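Local structure of adenosine deaminase (Burkholderia ambifaria, 4GXW) at residues 110-115 and 337-342; 42-47 and 65-70. The protein probably deaminates adenine or a related purine hydrolytically, as a zinc-dependent amidohydrolase of the adenosine and AMP deaminase family. One frame throughout, in Å; residues are numbered along the deposited sequence.

Both contacts belong to one zinc-binding TIM-barrel fold, on opposite sides of the chain's centre. Their centres lie about 26 Å apart and their nearest atoms about 10 Å apart, so they do not touch. Interaction 2 comes first along the chain. It joins the start of helix 44-54 to helix 62-67, in the helical part that follows the first barrel strand, 31-33. Interaction 1 then ties the next strand, 110-117, to the turn between helices 325-338 and 343-371. Helix 91-106 packs on both 110-115 and 42-47. Interaction 1 thus joins the loop before the last helix to the second strand of the barrel, and interaction 2 holds together an early helical region outside the strands.

Interaction 1 of 2, residues 110-115 and 337-342; sequences VRHAEF and DGAWVD
Glu114 turns its CG anti to its own carbonyl carbon (chi1 -51°) and runs extended beyond it, which carries the carboxylate across to the backbone of Trp340. His112 instead puts CG anti to the backbone N (chi1 177°), and its ring lies beside that carboxylate. Glu114 OE2 takes two hydrogen bonds. Trp340 N gives one to the syn lone pair of Glu114 OE2, at 2.8 Å and 163°. His112 NE2 gives the other to the anti lone pair of Glu114 OE2, at 2.7 Å and in the plane of the imidazole. The second oxygen, Glu114 OE1, lies obliquely over the rim of the Trp340 indole, 3.3 Å above its plane. It also forms a salt bridge with Arg238, which makes a cation-pi contact with the same indole. Val341 CG1 packs 3.5 Å from His112 CE1, and Ala339 CB lies 3.8 Å from Glu114 OE2. The contact thus joins a strand of the TIM barrel to the inverse gamma turn centred on Trp340. The zinc ion is about 12 Å from the Glu114 side chain. The carboxylate is buried, but its bonds to His112, Trp340 and Arg238 probably keep it ionised and fix its rotation.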
loop_
_atom_site.group_PDB
_atom_site.type_symbol
_atom_site.label_atom_id
_atom_site.label_comp_id
_atom_site.label_asym_id
_atom_site.label_seq_id
_atom_site.Cartn_x
_atom_site.Cartn_y
_atom_site.Cartn_z
ATOM N N VAL A 110 0.659 12.110 5.466
ATOM C CA VAL A 110 0.325 10.812 6.021
ATOM C C VAL A 110 0.646 10.872 7.512
ATOM O O VAL A 110 1.793 11.138 7.899
ATOM C CB VAL A 110 1.091 9.670 5.325
ATOM C CG1 VAL A 110 0.774 8.348 6.009
ATOM C CG2 VAL A 110 0.728 9.609 3.835
ATOM N N ARG A 111 -0.367 10.643 8.341
ATOM C CA ARG A 111 -0.212 10.736 9.790
ATOM C C ARG A 111 -0.033 9.369 10.429
ATOM O O ARG A 111 0.412 9.256 11.570
ATOM C CB ARG A 111 -1.403 11.467 10.395
ATOM C CG ARG A 111 -1.453 12.909 9.930
ATOM C CD ARG A 111 -2.692 13.646 10.391
ATOM N NE ARG A 111 -2.645 15.048 9.977
ATOM C CZ ARG A 111 -3.617 15.927 10.197
ATOM N NH1 ARG A 111 -4.709 15.554 10.841
ATOM N NH2 ARG A 111 -3.488 17.181 9.783
ATOM N N HIS A 112 -0.366 8.331 9.665
ATOM C CA HIS A 112 -0.297 6.955 10.126
ATOM C C HIS A 112 -0.087 6.073 8.903
ATOM O O HIS A 112 -0.886 6.118 7.964
ATOM C CB HIS A 112 -1.600 6.579 10.847
ATOM C CG HIS A 112 -1.658 5.152 11.292
ATOM N ND1 HIS A 112 -1.080 4.711 12.463
ATOM C CD2 HIS A 112 -2.228 4.064 10.720
ATOM C CE1 HIS A 112 -1.283 3.411 12.589
ATOM N NE2 HIS A 112 -1.970 2.993 11.539
ATOM N N ALA A 113 0.985 5.282 8.915
ATOM C CA ALA A 113 1.326 4.405 7.793
ATOM C C ALA A 113 1.510 2.970 8.270
ATOM O O ALA A 113 2.258 2.717 9.217
ATOM C CB ALA A 113 2.606 4.880 7.099
ATOM N N GLU A 114 0.844 2.028 7.609
ATOM C CA GLU A 114 1.060 0.610 7.875
ATOM C C GLU A 114 1.668 0.035 6.612
ATOM O O GLU A 114 1.089 0.172 5.528
ATOM C CB GLU A 114 -0.264 -0.072 8.234
ATOM C CG GLU A 114 -0.997 0.677 9.341
ATOM C CD GLU A 114 -2.264 0.008 9.825
ATOM O OE1 GLU A 114 -2.576 -1.121 9.389
ATOM O OE2 GLU A 114 -2.960 0.625 10.660
ATOM N N PHE A 115 2.847 -0.573 6.743
ATOM C CA PHE A 115 3.622 -0.980 5.573
ATOM C C PHE A 115 4.087 -2.429 5.627
ATOM O O PHE A 115 4.280 -2.993 6.711
ATOM C CB PHE A 115 4.786 -0.004 5.314
ATOM C CG PHE A 115 5.806 0.063 6.425
ATOM C CD1 PHE A 115 5.634 0.917 7.507
ATOM C CD2 PHE A 115 6.951 -0.713 6.376
ATOM C CE1 PHE A 115 6.600 0.989 8.524
ATOM C CE2 PHE A 115 7.907 -0.640 7.380
ATOM C CZ PHE A 115 7.724 0.202 8.459
ATOM N N ASP A 337 -11.429 3.736 9.389
ATOM C CA ASP A 337 -12.101 2.487 9.752
ATOM C C ASP A 337 -11.208 1.271 9.548
ATOM O O ASP A 337 -11.232 0.345 10.348
ATOM C CB ASP A 337 -13.377 2.287 8.925
ATOM C CG ASP A 337 -14.450 3.301 9.241
ATOM O OD1 ASP A 337 -14.421 3.888 10.342
ATOM O OD2 ASP A 337 -15.340 3.498 8.384
ATOM N N GLY A 338 -10.427 1.275 8.479
ATOM C CA GLY A 338 -9.607 0.121 8.157
ATOM C C GLY A 338 -8.301 0.008 8.926
ATOM O O GLY A 338 -7.699 -1.059 8.947
ATOM N N ALA A 339 -7.859 1.094 9.552
ATOM C CA ALA A 339 -6.569 1.108 10.233
ATOM C C ALA A 339 -6.524 0.160 11.428
ATOM O O ALA A 339 -7.535 -0.112 12.080
ATOM C CB ALA A 339 -6.206 2.533 10.657
ATOM N N TRP A 340 -5.322 -0.318 11.718
ATOM C CA TRP A 340 -5.108 -1.246 12.814
ATOM C C TRP A 340 -4.692 -0.482 14.066
ATOM O O TRP A 340 -3.568 -0.594 14.556
ATOM C CB TRP A 340 -4.095 -2.309 12.398
ATOM C CG TRP A 340 -4.683 -3.272 11.396
ATOM C CD1 TRP A 340 -5.993 -3.326 10.974
ATOM C CD2 TRP A 340 -3.997 -4.319 10.699
ATOM N NE1 TRP A 340 -6.152 -4.351 10.065
ATOM C CE2 TRP A 340 -4.943 -4.965 9.872
ATOM C CE3 TRP A 340 -2.673 -4.758 10.675
ATOM C CZ2 TRP A 340 -4.608 -6.045 9.050
ATOM C CZ3 TRP A 340 -2.343 -5.827 9.863
ATOM C CH2 TRP A 340 -3.306 -6.458 9.067
ATOM N N VAL A 341 -5.631 0.323 14.554
ATOM C CA VAL A 341 -5.466 1.095 15.780
ATOM C C VAL A 341 -6.722 0.898 16.613
ATOM O O VAL A 341 -7.715 0.357 16.115
ATOM C CB VAL A 341 -5.249 2.605 15.504
ATOM C CG1 VAL A 341 -3.961 2.831 14.731
ATOM C CG2 VAL A 341 -6.445 3.222 14.761
ATOM N N ASP A 342 -6.700 1.332 17.870
ATOM C CA ASP A 342 -7.874 1.085 18.711
ATOM C C ASP A 342 -9.043 2.036 18.428
ATOM O O ASP A 342 -8.892 3.041 17.713
ATOM C CB ASP A 342 -7.531 1.023 20.210
ATOM C CG ASP A 342 -6.969 2.326 20.754
ATOM O OD1 ASP A 342 -7.210 3.400 20.166
ATOM O OD2 ASP A 342 -6.296 2.277 21.805
#

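Interaction 2 of 2, residues 42-47 and 65-70; sequences VRHDTF and AFYARG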
loop_
_atom_site.group_PDB
_atom_site.type_symbol
_atom_site.label_atom_id
_atom_site.label_comp_id
_atom_site.label_asym_id
_atom_site.label_seq_id
_atom_site.Cartn_x
_atom_site.Cartn_y
_atom_site.Cartn_z
ATOM N N VAL A 42 11.977 2.538 -1.728
ATOM C CA VAL A 42 13.371 2.945 -1.627
ATOM C C VAL A 42 13.665 4.088 -2.597
ATOM O O VAL A 42 13.369 3.986 -3.792
ATOM C CB VAL A 42 14.315 1.747 -1.893
ATOM C CG1 VAL A 42 15.763 2.177 -1.807
ATOM C CG2 VAL A 42 14.026 0.620 -0.898
ATOM N N ARG A 43 14.241 5.173 -2.087
ATOM C CA ARG A 43 14.587 6.310 -2.940
ATOM C C ARG A 43 15.672 5.907 -3.933
ATOM O O ARG A 43 16.584 5.151 -3.584
ATOM C CB ARG A 43 15.083 7.482 -2.095
ATOM C CG ARG A 43 14.066 8.032 -1.107
ATOM C CD ARG A 43 14.703 9.108 -0.248
ATOM N NE ARG A 43 13.851 9.502 0.867
ATOM C CZ ARG A 43 14.281 10.154 1.936
ATOM N NH1 ARG A 43 15.558 10.514 2.040
ATOM N NH2 ARG A 43 13.437 10.448 2.910
ATOM N N HIS A 44 15.579 6.420 -5.156
ATOM C CA HIS A 44 16.562 6.097 -6.187
ATOM C C HIS A 44 17.996 6.267 -5.692
ATOM O O HIS A 44 18.835 5.387 -5.887
ATOM C CB HIS A 44 16.328 6.956 -7.431
ATOM C CG HIS A 44 17.370 6.777 -8.492
ATOM N ND1 HIS A 44 18.555 7.481 -8.496
ATOM C CD2 HIS A 44 17.409 5.969 -9.577
ATOM C CE1 HIS A 44 19.276 7.119 -9.543
ATOM N NE2 HIS A 44 18.606 6.200 -10.213
ATOM N N ASP A 45 18.277 7.380 -5.024
ATOM C CA ASP A 45 19.647 7.639 -4.592
ATOM C C ASP A 45 20.097 6.751 -3.419
ATOM O O ASP A 45 21.290 6.484 -3.247
ATOM C CB ASP A 45 19.847 9.125 -4.292
ATOM C CG ASP A 45 19.721 9.992 -5.536
ATOM O OD1 ASP A 45 19.628 9.445 -6.658
ATOM O OD2 ASP A 45 19.721 11.232 -5.394
ATOM N N THR A 46 19.146 6.286 -2.624
ATOM C CA THR A 46 19.477 5.317 -1.585
ATOM C C THR A 46 19.753 3.944 -2.201
ATOM O O THR A 46 20.646 3.225 -1.751
ATOM C CB THR A 46 18.378 5.251 -0.512
ATOM O OG1 THR A 46 18.297 6.533 0.119
ATOM C CG2 THR A 46 18.697 4.194 0.533
ATOM N N PHE A 47 18.996 3.607 -3.245
ATOM C CA PHE A 47 19.228 2.388 -4.021
ATOM C C PHE A 47 20.660 2.406 -4.573
ATOM O O PHE A 47 21.384 1.408 -4.489
ATOM C CB PHE A 47 18.193 2.290 -5.152
ATOM C CG PHE A 47 18.036 0.905 -5.736
ATOM C CD1 PHE A 47 18.975 0.394 -6.620
ATOM C CD2 PHE A 47 16.921 0.133 -5.434
ATOM C CE1 PHE A 47 18.820 -0.878 -7.167
ATOM C CE2 PHE A 47 16.763 -1.136 -5.978
ATOM C CZ PHE A 47 17.711 -1.638 -6.843
ATOM N N ALA A 65 16.614 0.941 -15.436
ATOM C CA ALA A 65 15.528 0.132 -15.973
ATOM C C ALA A 65 14.661 -0.300 -14.792
ATOM O O ALA A 65 13.449 -0.479 -14.929
ATOM C CB ALA A 65 16.065 -1.073 -16.720
ATOM N N PHE A 66 15.303 -0.459 -13.635
ATOM C CA PHE A 66 14.610 -0.754 -12.382
ATOM C C PHE A 66 13.633 0.365 -12.019
ATOM O O PHE A 66 12.513 0.101 -11.578
ATOM C CB PHE A 66 15.617 -0.946 -11.238
ATOM C CG PHE A 66 16.203 -2.332 -11.153
ATOM C CD1 PHE A 66 15.580 -3.407 -11.774
ATOM C CD2 PHE A 66 17.373 -2.563 -10.438
ATOM C CE1 PHE A 66 16.118 -4.682 -11.687
ATOM C CE2 PHE A 66 17.914 -3.836 -10.349
ATOM C CZ PHE A 66 17.286 -4.895 -10.976
ATOM N N TYR A 67 14.059 1.612 -12.212
ATOM C CA TYR A 67 13.256 2.779 -11.836
ATOM C C TYR A 67 12.472 3.410 -12.986
ATOM O O TYR A 67 11.741 4.380 -12.785
ATOM C CB TYR A 67 14.123 3.839 -11.140
ATOM C CG TYR A 67 14.308 3.574 -9.657
ATOM C CD1 TYR A 67 15.255 2.665 -9.210
ATOM C CD2 TYR A 67 13.521 4.221 -8.709
ATOM C CE1 TYR A 67 15.426 2.412 -7.862
ATOM C CE2 TYR A 67 13.682 3.977 -7.352
ATOM C CZ TYR A 67 14.633 3.065 -6.935
ATOM O OH TYR A 67 14.811 2.798 -5.598
ATOM N N ALA A 68 12.622 2.860 -14.187
ATOM C CA ALA A 68 11.842 3.323 -15.331
ATOM C C ALA A 68 10.402 2.831 -15.227
ATOM O O ALA A 68 10.156 1.641 -15.021
ATOM C CB ALA A 68 12.470 2.853 -16.633
ATOM N N ARG A 69 9.459 3.757 -15.368
ATOM C CA ARG A 69 8.040 3.443 -15.262
ATOM C C ARG A 69 7.332 3.799 -16.569
ATOM O O ARG A 69 6.964 4.955 -16.794
ATOM C CB ARG A 69 7.427 4.201 -14.084
ATOM C CG ARG A 69 5.965 3.897 -13.821
ATOM C CD ARG A 69 5.762 2.454 -13.409
ATOM N NE ARG A 69 4.400 2.231 -12.938
ATOM C CZ ARG A 69 3.942 1.068 -12.486
ATOM N NH1 ARG A 69 4.740 0.010 -12.440
ATOM N NH2 ARG A 69 2.684 0.966 -12.070
ATOM N N GLY A 70 7.147 2.793 -17.423
ATOM C CA GLY A 70 6.649 3.000 -18.774
ATOM C C GLY A 70 5.143 2.896 -18.934
ATOM O O GLY A 70 4.413 2.785 -17.949
#
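Val42 O accepts a hydrogen bond from Tyr67 OH, at 2.6 Å, and another from Thr304 OG1. The phenol oxygen comes from above the carbonyl plane, 54° out of it. Tyr67 is part of an aromatic cluster with His44, Phe47 and Phe66, which joins two helices of the adenosine deaminase TIM-barrel fold. His44 CA lies over one face of the Tyr67 ring, 4.1 Å from the Tyr67 ring centroid, in a CH-pi contact. The imidazole of His44 turns its edge to the phenol face, a T-shaped pair with planes at 78°. His44 CG is anti to the backbone N (chi1 175°), which places His44 CD2 3.9 Å from Tyr67 CG. On its other edge the imidazole is steadied by Asp45, since His44 ND1 donates to Asp45 OD1 at 2.9 Å. Tyr67 in turn points an edge at the face of Phe47, in an offset edge-to-face pair. Phe47 also packs on Val79, Leu83 and Leu87 of helix 77-87, so the cluster reaches a third helix. At the far end of its ring, Phe47 CZ meets Phe66 CD2 at 3.7 Å.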